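Local atomic coordinates of stage III sporulation protein AB (Bacillus subtilis, PDB entry 6BS9), a protein that is essential for sporulation and probably works in a secretion system, this chain being a largely helical piece of the longer protein. Residues Q18-E23 with T48-F53; E23-H28 with K106-A111; I10-A15 with K40-P45. All coordinates share one frame; numbering follows the deposited sequence.

Contact 1 (Q18-E23 with T48-F53)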
ATOM      1  N   GLN A  18      -5.950   2.574  -3.786  1.00 29.90           N
ATOM      2  CA  GLN A  18      -6.989   2.841  -4.775  1.00 33.06           C
ATOM      3  C   GLN A  18      -6.511   3.872  -5.804  1.00 33.50           C
ATOM      4  O   GLN A  18      -6.723   3.721  -7.008  1.00 36.08           O
ATOM      5  CB  GLN A  18      -8.212   3.309  -4.088  1.00 35.43           C
ATOM      6  CG  GLN A  18      -9.356   3.631  -4.988  1.00 38.83           C
ATOM      7  CD  GLN A  18     -10.509   4.111  -4.153  1.00 39.03           C
ATOM      8  OE1 GLN A  18     -11.375   3.343  -3.785  1.00 39.16           O
ATOM      9  NE2 GLN A  18     -10.492   5.396  -3.811  1.00 41.91           N
ATOM     10  N   SER A  19      -5.796   4.886  -5.349  1.00 32.58           N
ATOM     11  CA  SER A  19      -5.260   5.905  -6.293  1.00 32.05           C
ATOM     12  C   SER A  19      -4.179   5.392  -7.167  1.00 30.54           C
ATOM     13  O   SER A  19      -4.156   5.642  -8.353  1.00 30.47           O
ATOM     14  CB  SER A  19      -4.810   7.092  -5.518  1.00 31.52           C
ATOM     15  OG  SER A  19      -5.950   7.666  -4.893  1.00 32.59           O
ATOM     16  N   LEU A  20      -3.348   4.531  -6.622  1.00 31.88           N
ATOM     17  CA  LEU A  20      -2.330   3.943  -7.470  1.00 34.41           C
ATOM     18  C   LEU A  20      -2.909   2.965  -8.473  1.00 36.36           C
ATOM     19  O   LEU A  20      -2.436   2.933  -9.612  1.00 39.28           O
ATOM     20  CB  LEU A  20      -1.274   3.198  -6.686  1.00 37.29           C
ATOM     21  CG  LEU A  20      -0.306   3.974  -5.831  1.00 37.40           C
ATOM     22  CD1 LEU A  20       0.739   3.060  -5.253  1.00 38.52           C
ATOM     23  CD2 LEU A  20       0.353   5.159  -6.530  1.00 38.55           C
ATOM     24  N   GLU A  21      -3.872   2.134  -8.049  1.00 36.78           N
ATOM     25  CA  GLU A  21      -4.580   1.260  -8.987  1.00 38.03           C
ATOM     26  C   GLU A  21      -5.075   2.034 -10.178  1.00 36.75           C
ATOM     27  O   GLU A  21      -4.889   1.622 -11.325  1.00 41.25           O
ATOM     28  CB  GLU A  21      -5.803   0.576  -8.322  1.00 41.72           C
ATOM     29  CG  GLU A  21      -6.521  -0.427  -9.239  1.00 45.51           C
ATOM     30  CD  GLU A  21      -7.871  -0.966  -8.703  1.00 50.57           C
ATOM     31  OE1 GLU A  21      -8.394  -0.358  -7.707  1.00 52.19           O
ATOM     32  OE2 GLU A  21      -8.320  -2.099  -9.184  1.00 48.61           O
ATOM     33  N   ALA A  22      -5.711   3.163  -9.944  1.00 36.05           N
ATOM     34  CA  ALA A  22      -6.225   3.949 -11.079  1.00 35.64           C
ATOM     35  C   ALA A  22      -5.119   4.399 -12.017  1.00 37.92           C
ATOM     36  O   ALA A  22      -5.267   4.369 -13.242  1.00 37.89           O
ATOM     37  CB  ALA A  22      -7.039   5.122 -10.572  1.00 35.12           C
ATOM     38  N   GLU A  23      -3.998   4.826 -11.457  1.00 40.70           N
ATOM     39  CA  GLU A  23      -2.902   5.369 -12.311  1.00 44.79           C
ATOM     40  C   GLU A  23      -2.212   4.279 -13.094  1.00 42.87           C
ATOM     41  O   GLU A  23      -1.848   4.463 -14.246  1.00 44.38           O
ATOM     42  CB  GLU A  23      -1.850   6.085 -11.475  1.00 45.80           C
ATOM     43  CG  GLU A  23      -2.375   7.305 -10.722  1.00 51.20           C
ATOM     44  CD  GLU A  23      -2.672   8.514 -11.622  1.00 50.77           C
ATOM     45  OE1 GLU A  23      -3.344   9.464 -11.187  1.00 56.76           O
ATOM     46  OE2 GLU A  23      -2.347   8.517 -12.807  1.00 55.46           O
ATOM     47  N   THR A  48       5.593   7.770   4.311  1.00 34.96           N
ATOM     48  CA  THR A  48       6.957   7.338   3.988  1.00 37.02           C
ATOM     49  C   THR A  48       7.057   6.073   3.125  1.00 35.02           C
ATOM     50  O   THR A  48       7.956   5.922   2.285  1.00 35.44           O
ATOM     51  CB  THR A  48       7.777   7.156   5.271  1.00 39.69           C
ATOM     52  OG1 THR A  48       7.756   8.402   5.973  1.00 41.62           O
ATOM     53  CG2 THR A  48       9.240   6.874   4.911  1.00 44.77           C
ATOM     54  N   LEU A  49       6.062   5.200   3.219  1.00 33.15           N
ATOM     55  CA  LEU A  49       6.007   4.082   2.292  1.00 33.08           C
ATOM     56  C   LEU A  49       5.979   4.609   0.848  1.00 32.40           C
ATOM     57  O   LEU A  49       6.637   4.050  -0.014  1.00 33.50           O
ATOM     58  CB  LEU A  49       4.796   3.189   2.599  1.00 32.35           C
ATOM     59  CG  LEU A  49       4.484   2.034   1.626  1.00 34.31           C
ATOM     60  CD1 LEU A  49       5.610   1.044   1.452  1.00 34.99           C
ATOM     61  CD2 LEU A  49       3.279   1.284   2.145  1.00 34.51           C
ATOM     62  N   PHE A  50       5.183   5.662   0.606  1.00 31.94           N
ATOM     63  CA  PHE A  50       4.924   6.150  -0.728  1.00 31.80           C
ATOM     64  C   PHE A  50       6.028   7.048  -1.247  1.00 33.32           C
ATOM     65  O   PHE A  50       6.348   6.971  -2.447  1.00 32.12           O
ATOM     66  CB  PHE A  50       3.510   6.793  -0.849  1.00 31.96           C
ATOM     67  CG  PHE A  50       2.440   5.772  -0.691  1.00 32.44           C
ATOM     68  CD1 PHE A  50       2.114   4.940  -1.749  1.00 30.06           C
ATOM     69  CD2 PHE A  50       1.978   5.459   0.596  1.00 32.48           C
ATOM     70  CE1 PHE A  50       1.274   3.892  -1.570  1.00 31.00           C
ATOM     71  CE2 PHE A  50       1.079   4.437   0.773  1.00 34.24           C
ATOM     72  CZ  PHE A  50       0.729   3.640  -0.314  1.00 32.56           C
ATOM     73  N   SER A  51       6.651   7.812  -0.369  1.00 33.53           N
ATOM     74  CA  SER A  51       7.845   8.580  -0.791  1.00 36.49           C
ATOM     75  C   SER A  51       9.056   7.676  -1.027  1.00 36.11           C
ATOM     76  O   SER A  51       9.764   7.868  -2.007  1.00 37.33           O
ATOM     77  CB  SER A  51       8.207   9.760   0.198  1.00 36.08           C
ATOM     78  OG  SER A  51       8.351   9.315   1.488  1.00 38.31           O
ATOM     79  N   ALA A  52       9.257   6.686  -0.168  1.00 34.69           N
ATOM     80  CA  ALA A  52      10.292   5.672  -0.442  1.00 35.53           C
ATOM     81  C   ALA A  52      10.090   4.919  -1.753  1.00 36.03           C
ATOM     82  O   ALA A  52      11.054   4.698  -2.465  1.00 38.19           O
ATOM     83  CB  ALA A  52      10.353   4.691   0.680  1.00 33.88           C
ATOM     84  N   PHE A  53       8.844   4.554  -2.064  1.00 35.18           N
ATOM     85  CA  PHE A  53       8.521   3.861  -3.296  1.00 34.20           C
ATOM     86  C   PHE A  53       8.846   4.752  -4.496  1.00 35.21           C
ATOM     87  O   PHE A  53       9.498   4.303  -5.441  1.00 36.15           O
ATOM     88  CB  PHE A  53       7.032   3.506  -3.294  1.00 34.64           C
ATOM     89  CG  PHE A  53       6.556   2.725  -4.500  1.00 33.49           C
ATOM     90  CD1 PHE A  53       7.278   1.680  -5.017  1.00 34.58           C
ATOM     91  CD2 PHE A  53       5.344   2.998  -5.078  1.00 35.74           C
ATOM     92  CE1 PHE A  53       6.799   0.906  -6.095  1.00 35.77           C
ATOM     93  CE2 PHE A  53       4.831   2.219  -6.159  1.00 35.77           C
ATOM     94  CZ  PHE A  53       5.574   1.174  -6.680  1.00 35.55           C
TER

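Contact 2 (E23-H28 with K106-A111)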
ATOM      1  N   GLU A  23      -3.998   4.826 -11.457  1.00 40.70           N
ATOM      2  CA  GLU A  23      -2.902   5.369 -12.311  1.00 44.79           C
ATOM      3  C   GLU A  23      -2.212   4.279 -13.094  1.00 42.87           C
ATOM      4  O   GLU A  23      -1.848   4.463 -14.246  1.00 44.38           O
ATOM      5  CB  GLU A  23      -1.850   6.085 -11.475  1.00 45.80           C
ATOM      6  CG  GLU A  23      -2.375   7.305 -10.722  1.00 51.20           C
ATOM      7  CD  GLU A  23      -2.672   8.514 -11.622  1.00 50.77           C
ATOM      8  OE1 GLU A  23      -3.344   9.464 -11.187  1.00 56.76           O
ATOM      9  OE2 GLU A  23      -2.347   8.517 -12.807  1.00 55.46           O
ATOM     10  N   ILE A  24      -2.059   3.126 -12.469  1.00 39.98           N
ATOM     11  CA  ILE A  24      -1.538   1.969 -13.177  1.00 39.34           C
ATOM     12  C   ILE A  24      -2.470   1.622 -14.336  1.00 40.40           C
ATOM     13  O   ILE A  24      -2.026   1.454 -15.448  1.00 43.78           O
ATOM     14  CB  ILE A  24      -1.408   0.788 -12.203  1.00 38.48           C
ATOM     15  CG1 ILE A  24      -0.290   1.098 -11.233  1.00 37.53           C
ATOM     16  CG2 ILE A  24      -1.121  -0.512 -12.956  1.00 40.77           C
ATOM     17  CD1 ILE A  24      -0.281   0.255  -9.987  1.00 36.23           C
ATOM     18  N   MET A  25      -3.762   1.549 -14.060  1.00 40.72           N
ATOM     19  CA  MET A  25      -4.758   1.073 -15.041  1.00 45.17           C
ATOM     20  C   MET A  25      -4.992   2.046 -16.196  1.00 43.77           C
ATOM     21  O   MET A  25      -5.005   1.646 -17.349  1.00 38.53           O
ATOM     22  CB  MET A  25      -6.025   0.534 -14.318  1.00 48.22           C
ATOM     23  CG  MET A  25      -5.732  -0.725 -13.456  1.00 56.17           C
ATOM     24  SD  MET A  25      -4.960  -2.073 -14.442  1.00 70.09           S
ATOM     25  CE  MET A  25      -3.784  -2.916 -13.343  1.00 65.03           C
ATOM     26  N   TYR A  26      -5.109   3.324 -15.909  1.00 45.66           N
ATOM     27  CA  TYR A  26      -5.565   4.253 -16.936  1.00 52.69           C
ATOM     28  C   TYR A  26      -4.956   5.603 -16.832  1.00 56.19           C
ATOM     29  O   TYR A  26      -5.286   6.454 -17.619  1.00 62.54           O
ATOM     30  CB  TYR A  26      -7.157   4.308 -17.064  1.00 56.12           C
ATOM     31  CG  TYR A  26      -8.010   4.435 -15.794  1.00 57.17           C
ATOM     32  CD1 TYR A  26      -8.272   5.676 -15.223  1.00 56.54           C
ATOM     33  CD2 TYR A  26      -8.579   3.271 -15.181  1.00 55.76           C
ATOM     34  CE1 TYR A  26      -9.047   5.777 -14.084  1.00 59.12           C
ATOM     35  CE2 TYR A  26      -9.342   3.356 -14.035  1.00 55.36           C
ATOM     36  CZ  TYR A  26      -9.580   4.617 -13.491  1.00 61.38           C
ATOM     37  OH  TYR A  26     -10.279   4.768 -12.317  1.00 69.11           O
ATOM     38  N   GLY A  27      -4.073   5.782 -15.866  1.00 61.43           N
ATOM     39  CA  GLY A  27      -3.255   6.933 -15.731  1.00 62.94           C
ATOM     40  C   GLY A  27      -2.231   7.223 -16.766  1.00 58.82           C
ATOM     41  O   GLY A  27      -1.679   6.361 -17.424  1.00 62.57           O
ATOM     42  N   HIS A  28      -2.023   8.498 -16.900  1.00 59.41           N
ATOM     43  CA  HIS A  28      -0.976   9.016 -17.725  1.00 60.93           C
ATOM     44  C   HIS A  28       0.125   9.593 -16.844  1.00 53.51           C
ATOM     45  O   HIS A  28       1.043  10.208 -17.285  1.00 57.11           O
ATOM     46  CB  HIS A  28      -1.668   9.995 -18.665  1.00 62.66           C
ATOM     47  CG  HIS A  28      -2.640   9.314 -19.587  1.00 68.99           C
ATOM     48  ND1 HIS A  28      -3.978   9.141 -19.276  1.00 69.50           N
ATOM     49  CD2 HIS A  28      -2.443   8.677 -20.766  1.00 70.76           C
ATOM     50  CE1 HIS A  28      -4.567   8.450 -20.241  1.00 72.51           C
ATOM     51  NE2 HIS A  28      -3.658   8.157 -21.155  1.00 73.83           N
ATOM     52  N   LYS A 106      -7.386  -7.419 -11.299  1.00 38.45           N
ATOM     53  CA  LYS A 106      -8.155  -8.194 -10.357  1.00 36.13           C
ATOM     54  C   LYS A 106      -7.332  -8.516  -9.125  1.00 33.64           C
ATOM     55  O   LYS A 106      -7.886  -8.512  -8.021  1.00 30.87           O
ATOM     56  CB  LYS A 106      -8.780  -9.456 -11.022  1.00 38.02           C
ATOM     57  CG  LYS A 106      -9.697  -9.110 -12.176  1.00 38.70           C
ATOM     58  CD  LYS A 106     -10.878  -8.223 -11.715  1.00 39.68           C
ATOM     59  CE  LYS A 106     -11.782  -7.842 -12.886  1.00 42.32           C
ATOM     60  NZ  LYS A 106     -12.890  -6.986 -12.400  1.00 45.29           N
ATOM     61  N   HIS A 107      -6.026  -8.732  -9.284  1.00 33.39           N
ATOM     62  CA  HIS A 107      -5.190  -8.977  -8.089  1.00 35.08           C
ATOM     63  C   HIS A 107      -4.983  -7.696  -7.256  1.00 34.31           C
ATOM     64  O   HIS A 107      -4.907  -7.773  -6.023  1.00 32.06           O
ATOM     65  CB  HIS A 107      -3.874  -9.695  -8.443  1.00 36.32           C
ATOM     66  CG  HIS A 107      -4.037 -11.166  -8.674  1.00 37.88           C
ATOM     67  ND1 HIS A 107      -3.909 -12.091  -7.658  1.00 42.34           N
ATOM     68  CD2 HIS A 107      -4.471 -11.861  -9.741  1.00 38.91           C
ATOM     69  CE1 HIS A 107      -4.218 -13.302  -8.099  1.00 41.27           C
ATOM     70  NE2 HIS A 107      -4.550 -13.191  -9.369  1.00 41.00           N
ATOM     71  N   ILE A 108      -4.989  -6.529  -7.903  1.00 33.80           N
ATOM     72  CA  ILE A 108      -4.968  -5.267  -7.152  1.00 33.80           C
ATOM     73  C   ILE A 108      -6.242  -5.087  -6.396  1.00 32.50           C
ATOM     74  O   ILE A 108      -6.222  -4.749  -5.194  1.00 31.16           O
ATOM     75  CB  ILE A 108      -4.731  -4.034  -8.015  1.00 35.18           C
ATOM     76  CG1 ILE A 108      -3.339  -4.126  -8.640  1.00 37.27           C
ATOM     77  CG2 ILE A 108      -4.859  -2.778  -7.152  1.00 32.90           C
ATOM     78  CD1 ILE A 108      -2.955  -3.029  -9.626  1.00 36.41           C
ATOM     79  N   LYS A 109      -7.366  -5.379  -7.054  1.00 32.66           N
ATOM     80  CA  LYS A 109      -8.665  -5.316  -6.353  1.00 31.61           C
ATOM     81  C   LYS A 109      -8.686  -6.247  -5.145  1.00 32.13           C
ATOM     82  O   LYS A 109      -9.208  -5.883  -4.086  1.00 33.71           O
ATOM     83  CB  LYS A 109      -9.779  -5.638  -7.323  1.00 33.38           C
ATOM     84  CG  LYS A 109     -11.162  -5.448  -6.743  1.00 32.73           C
ATOM     85  CD  LYS A 109     -12.207  -5.890  -7.717  1.00 35.20           C
ATOM     86  CE  LYS A 109     -13.648  -5.583  -7.245  1.00 36.21           C
ATOM     87  NZ  LYS A 109     -14.671  -6.026  -8.246  1.00 35.39           N
ATOM     88  N   LEU A 110      -8.109  -7.446  -5.282  1.00 32.35           N
ATOM     89  CA  LEU A 110      -8.040  -8.418  -4.146  1.00 33.63           C
ATOM     90  C   LEU A 110      -7.268  -7.893  -2.956  1.00 31.79           C
ATOM     91  O   LEU A 110      -7.730  -8.027  -1.831  1.00 31.71           O
ATOM     92  CB  LEU A 110      -7.377  -9.724  -4.584  1.00 34.02           C
ATOM     93  CG  LEU A 110      -7.178 -10.846  -3.569  1.00 34.68           C
ATOM     94  CD1 LEU A 110      -8.463 -11.249  -2.893  1.00 34.09           C
ATOM     95  CD2 LEU A 110      -6.570 -12.082  -4.228  1.00 34.85           C
ATOM     96  N   ALA A 111      -6.110  -7.262  -3.229  1.00 30.60           N
ATOM     97  CA  ALA A 111      -5.384  -6.567  -2.208  1.00 30.61           C
ATOM     98  C   ALA A 111      -6.225  -5.534  -1.486  1.00 30.10           C
ATOM     99  O   ALA A 111      -6.277  -5.515  -0.257  1.00 33.90           O
ATOM    100  CB  ALA A 111      -4.165  -5.895  -2.799  1.00 32.49           C
TER

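Contact 3 (I10-A15 with K40-P45)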
ATOM      1  N   ILE A  10      -4.665   1.256   7.986  1.00 31.84           N
ATOM      2  CA  ILE A  10      -5.247   0.451   6.913  1.00 30.95           C
ATOM      3  C   ILE A  10      -6.120   1.296   6.030  1.00 30.15           C
ATOM      4  O   ILE A  10      -6.058   1.227   4.831  1.00 29.95           O
ATOM      5  CB  ILE A  10      -6.028  -0.733   7.503  1.00 31.45           C
ATOM      6  CG1 ILE A  10      -5.022  -1.662   8.184  1.00 33.05           C
ATOM      7  CG2 ILE A  10      -6.734  -1.503   6.404  1.00 30.50           C
ATOM      8  CD1 ILE A  10      -5.682  -2.673   9.080  1.00 35.58           C
ATOM      9  N   ARG A  11      -6.869   2.189   6.631  1.00 32.20           N
ATOM     10  CA  ARG A  11      -7.766   3.052   5.882  1.00 34.50           C
ATOM     11  C   ARG A  11      -7.005   3.927   4.927  1.00 33.81           C
ATOM     12  O   ARG A  11      -7.388   4.086   3.761  1.00 35.74           O
ATOM     13  CB  ARG A  11      -8.593   3.890   6.867  1.00 35.72           C
ATOM     14  CG  ARG A  11      -9.783   4.578   6.291  1.00 37.56           C
ATOM     15  CD  ARG A  11     -10.573   5.248   7.405  1.00 41.57           C
ATOM     16  NE  ARG A  11      -9.794   6.259   8.118  1.00 43.85           N
ATOM     17  CZ  ARG A  11      -9.725   6.233   9.445  1.00 44.93           C
ATOM     18  NH1 ARG A  11      -9.024   7.166  10.037  1.00 42.32           N
ATOM     19  NH2 ARG A  11     -10.376   5.260  10.178  1.00 42.39           N
ATOM     20  N   GLN A  12      -5.923   4.506   5.431  1.00 35.67           N
ATOM     21  CA  GLN A  12      -4.989   5.298   4.597  1.00 35.83           C
ATOM     22  C   GLN A  12      -4.376   4.504   3.454  1.00 35.12           C
ATOM     23  O   GLN A  12      -4.242   5.024   2.363  1.00 34.10           O
ATOM     24  CB  GLN A  12      -3.822   5.812   5.478  1.00 38.27           C
ATOM     25  CG  GLN A  12      -4.196   6.937   6.434  1.00 40.83           C
ATOM     26  CD  GLN A  12      -3.055   7.262   7.386  1.00 44.32           C
ATOM     27  OE1 GLN A  12      -2.281   6.414   7.813  1.00 41.40           O
ATOM     28  NE2 GLN A  12      -2.937   8.509   7.698  1.00 51.37           N
ATOM     29  N   LEU A  13      -3.973   3.234   3.734  1.00 34.27           N
ATOM     30  CA  LEU A  13      -3.424   2.366   2.701  1.00 32.11           C
ATOM     31  C   LEU A  13      -4.456   2.060   1.605  1.00 32.11           C
ATOM     32  O   LEU A  13      -4.134   2.112   0.424  1.00 30.88           O
ATOM     33  CB  LEU A  13      -2.895   1.097   3.318  1.00 32.63           C
ATOM     34  CG  LEU A  13      -1.560   1.266   4.038  1.00 31.45           C
ATOM     35  CD1 LEU A  13      -1.330   0.096   4.927  1.00 31.74           C
ATOM     36  CD2 LEU A  13      -0.417   1.410   3.065  1.00 31.71           C
ATOM     37  N   ARG A  14      -5.696   1.806   1.998  0.50 31.57           N
ATOM     38  CA  ARG A  14      -6.788   1.577   1.044  0.50 30.19           C
ATOM     39  C   ARG A  14      -6.996   2.805   0.151  0.50 31.80           C
ATOM     40  O   ARG A  14      -7.238   2.659  -1.039  0.50 34.56           O
ATOM     41  CB  ARG A  14      -8.045   1.306   1.882  0.50 29.82           C
ATOM     42  CG  ARG A  14      -9.323   0.729   1.244  0.50 29.49           C
ATOM     43  CD  ARG A  14      -9.293  -0.625   0.532  0.50 29.31           C
ATOM     44  NE  ARG A  14     -10.474  -0.684  -0.309  0.50 29.99           N
ATOM     45  CZ  ARG A  14     -10.681   0.095  -1.361  0.50 30.80           C
ATOM     46  NH1 ARG A  14      -9.736   0.944  -1.787  0.50 29.74           N
ATOM     47  NH2 ARG A  14     -11.840  -0.004  -1.988  0.50 30.81           N
ATOM     48  N   ALA A  15      -6.904   4.014   0.712  1.00 31.03           N
ATOM     49  CA  ALA A  15      -7.027   5.227  -0.058  1.00 32.31           C
ATOM     50  C   ALA A  15      -5.901   5.339  -1.090  1.00 32.83           C
ATOM     51  O   ALA A  15      -6.122   5.620  -2.252  1.00 32.68           O
ATOM     52  CB  ALA A  15      -7.034   6.457   0.872  1.00 34.43           C
ATOM     53  N   LYS A  40       2.793  13.272  -0.399  1.00 37.21           N
ATOM     54  CA  LYS A  40       2.665  14.669   0.050  1.00 39.84           C
ATOM     55  C   LYS A  40       1.388  14.912   0.840  1.00 40.45           C
ATOM     56  O   LYS A  40       1.350  15.756   1.680  1.00 38.87           O
ATOM     57  CB  LYS A  40       2.733  15.648  -1.131  1.00 43.69           C
ATOM     58  CG  LYS A  40       4.122  15.816  -1.717  1.00 45.73           C
ATOM     59  CD  LYS A  40       4.063  16.735  -2.889  1.00 51.69           C
ATOM     60  CE  LYS A  40       5.444  16.891  -3.519  1.00 58.77           C
ATOM     61  NZ  LYS A  40       5.448  18.011  -4.529  1.00 65.42           N
ATOM     62  N   GLN A  41       0.375  14.089   0.622  1.00 42.43           N
ATOM     63  CA  GLN A  41      -0.908  14.267   1.268  1.00 40.49           C
ATOM     64  C   GLN A  41      -1.097  13.450   2.571  1.00 40.02           C
ATOM     65  O   GLN A  41      -1.506  13.974   3.656  1.00 39.04           O
ATOM     66  CB  GLN A  41      -1.979  14.065   0.214  1.00 40.64           C
ATOM     67  CG  GLN A  41      -2.011  15.237  -0.754  1.00 43.27           C
ATOM     68  CD  GLN A  41      -2.972  14.967  -1.911  1.00 44.82           C
ATOM     69  OE1 GLN A  41      -4.173  15.353  -1.885  1.00 44.65           O
ATOM     70  NE2 GLN A  41      -2.466  14.269  -2.919  1.00 45.52           N
ATOM     71  N   LEU A  42      -0.697  12.209   2.519  1.00 39.04           N
ATOM     72  CA  LEU A  42      -0.804  11.349   3.696  1.00 37.31           C
ATOM     73  C   LEU A  42       0.108  11.724   4.865  1.00 35.22           C
ATOM     74  O   LEU A  42       1.224  12.218   4.714  1.00 32.75           O
ATOM     75  CB  LEU A  42      -0.382   9.971   3.353  1.00 39.96           C
ATOM     76  CG  LEU A  42      -1.178   9.220   2.346  1.00 41.11           C
ATOM     77  CD1 LEU A  42      -0.350   8.036   1.871  1.00 45.16           C
ATOM     78  CD2 LEU A  42      -2.441   8.746   3.027  1.00 42.55           C
ATOM     79  N   ALA A  43      -0.425  11.497   6.043  1.00 34.60           N
ATOM     80  CA  ALA A  43       0.272  11.676   7.270  1.00 34.96           C
ATOM     81  C   ALA A  43       1.280  10.559   7.440  1.00 33.56           C
ATOM     82  O   ALA A  43       1.138   9.503   6.885  1.00 30.13           O
ATOM     83  CB  ALA A  43      -0.730  11.651   8.454  1.00 34.84           C
ATOM     84  N   GLN A  44       2.268  10.837   8.273  1.00 34.65           N
ATOM     85  CA  GLN A  44       3.253   9.844   8.676  1.00 36.13           C
ATOM     86  C   GLN A  44       2.628   8.928   9.688  1.00 33.30           C
ATOM     87  O   GLN A  44       1.750   9.356  10.379  1.00 31.20           O
ATOM     88  CB  GLN A  44       4.439  10.507   9.325  1.00 40.00           C
ATOM     89  CG  GLN A  44       5.141  11.481   8.400  1.00 41.91           C
ATOM     90  CD  GLN A  44       6.091  10.797   7.521  1.00 48.00           C
ATOM     91  OE1 GLN A  44       5.967   9.580   7.148  1.00 46.18           O
ATOM     92  NE2 GLN A  44       7.155  11.540   7.238  1.00 52.59           N
ATOM     93  N   PRO A  45       3.055   7.685   9.758  1.00 32.84           N
ATOM     94  CA  PRO A  45       4.222   7.119   9.013  1.00 34.29           C
ATOM     95  C   PRO A  45       3.897   6.479   7.640  1.00 35.67           C
ATOM     96  O   PRO A  45       4.833   6.213   6.876  1.00 37.05           O
ATOM     97  CB  PRO A  45       4.766   6.041   9.979  1.00 34.94           C
ATOM     98  CG  PRO A  45       3.533   5.620  10.731  1.00 36.77           C
ATOM     99  CD  PRO A  45       2.685   6.875  10.919  1.00 34.80           C
TER
HETATM  100  O   HOH W   1       0.057   7.367   8.715  1.00 33.18           O

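Contact 1 (Q18-E23 with T48-F53)
Leu20 is the one side chain of 18-23 that touches 48-53, and it does so through a single methyl. CD1 comes in at the edge of the Phe50 ring, near the ring plane, with Leu20 CD1 3.8 Å from Phe50 CE1. The same methyl also meets Phe53, where Leu20 CD1 lies 4.3 Å from Phe53 CE2 and approaches the ring obliquely. The Leu20 chain is suited to this reach: CG sits beside the backbone N (chi1 -70°), and CD1 then runs out anti to CA, bridging helices whose nearest CA atoms, Leu20 and Phe50, are 10.1 Å apart. The two phenylalanines, three residues apart on one helix, converge on it with different torsions. Phe50 keeps its ring beside the backbone N, whereas Phe53 swings its own anti to it (chi1 -178°). The Phe50 ring also has Leu49 CG above one face, offset toward the rim. All three touching residues are buried, making this an apolar interhelical contact inside an all-helical fold. The two segments run in broadly the same direction; Ile38 of helix 31-41 packs on Leu20, while Trp68 of helix 64-75 meets the Phe53 ring edge-to-face.

Contact 2 (E23-H28 with K106-A111)
Met25 and Ile108 reach toward each other tip to tip, the terminal methyls closing to 3.8 Å between Met25 CE and Ile108 CD1. Ile24 joins from the preceding position on its helix, more loosely, with Ile24 CD1 4.3 Å from the same Ile108 CD1. One methyl of helix 101-128 therefore meets two side chains of helix 2-26, and no polar group bonds across. The methionine gets there by bending: its chain turns at chi2 (-56°) and again at chi3, which brings CE, not SD, to the isoleucine. The folded methyl also lies against its own neighbour, with Met25 CE 3.6 Å from Ile24 CG2. Ile108 is built the other way, straight out from its helix: CG1 stands beside the backbone N and CD1 continues anti to CA (chi2 176°).

These residues join the first and last helices of an all-helical chain, helices 2-26 and 101-128, which run broadly antiparallel. The nearest CA atoms, those of Ile24 and Ile108, are 10.0 Å apart, so the gap is bridged by side-chain ends alone.

Further out, Phe92 and Thr95 of helix 83-95 pack on Ile108, the buried member of the trio. Gln104, one turn before Ile108, touches both Ile24 and Met25, and Leu31 of helix 31-41 and Leu96 also pack on Ile24. Gly27 and His28 already belong to the turn that follows. There the bond from Gly27 N to Glu23 O is weak at 3.1 Å, and the Glu23 carboxylate folds back toward Gly27.

Contact 3 (I10-A15 with K40-P45)
The carboxamide of Gln12 meets the 40-45 loop through its two outer atoms rather than by stacking. NE2 lies against a methyl, with Gln12 NE2 3.9 Å from Ala43 CB. OE1, the neighbouring atom of that outer edge, accepts a hydrogen bond of 2.7 Å from water 1, and the same water donates to Ala43 O at 3.0 Å. The angle at the water between Gln12 OE1 and Ala43 O is about 111°, close to tetrahedral, so one molecule ties a side-chain oxygen to a loop carbonyl. No direct hydrogen bond crosses the contact. Gln12 spans the gap because its chain is extended beyond CG (chi2 173°), carrying the amide away from the helix toward the loop. Nearer the backbone the contact turns apolar: Leu42 CD2 rests 4.1 Å from Gln12 CB. Leu42, Ala43 and Gln44 run in a polyproline II-like conformation, and a cis peptide bond precedes Pro45. This is the linker between helices 31-41 and 46-58, laid beside helix 2-26 at the surface. Val46, at the start of helix 46-58, touches Gln12, while Leu42 reaches Ala16 of helix 2-26 and Phe50 of helix 46-58.

Helix 2-26 takes part in all three contacts and meets a different element in each. Contact 1 lies in the core, contact 2 is partly buried, and contact 3 is a surface contact; the chemistry follows, with apolar groups alone crossing the first two and a water bridge appearing in the third. Contacts 1 and 3 adjoin through Phe50 CD2 and Leu42 CD1, 3.7 Å apart, and through Leu49 against Leu13. Contacts 1 and 2 share Glu23, and Glu21 CG packs 3.6 Å from Ile108 CG2, so the two contacts touch directly along helix 2-26. Contacts 2 and 3 do not touch: their centres are about 17 Å apart.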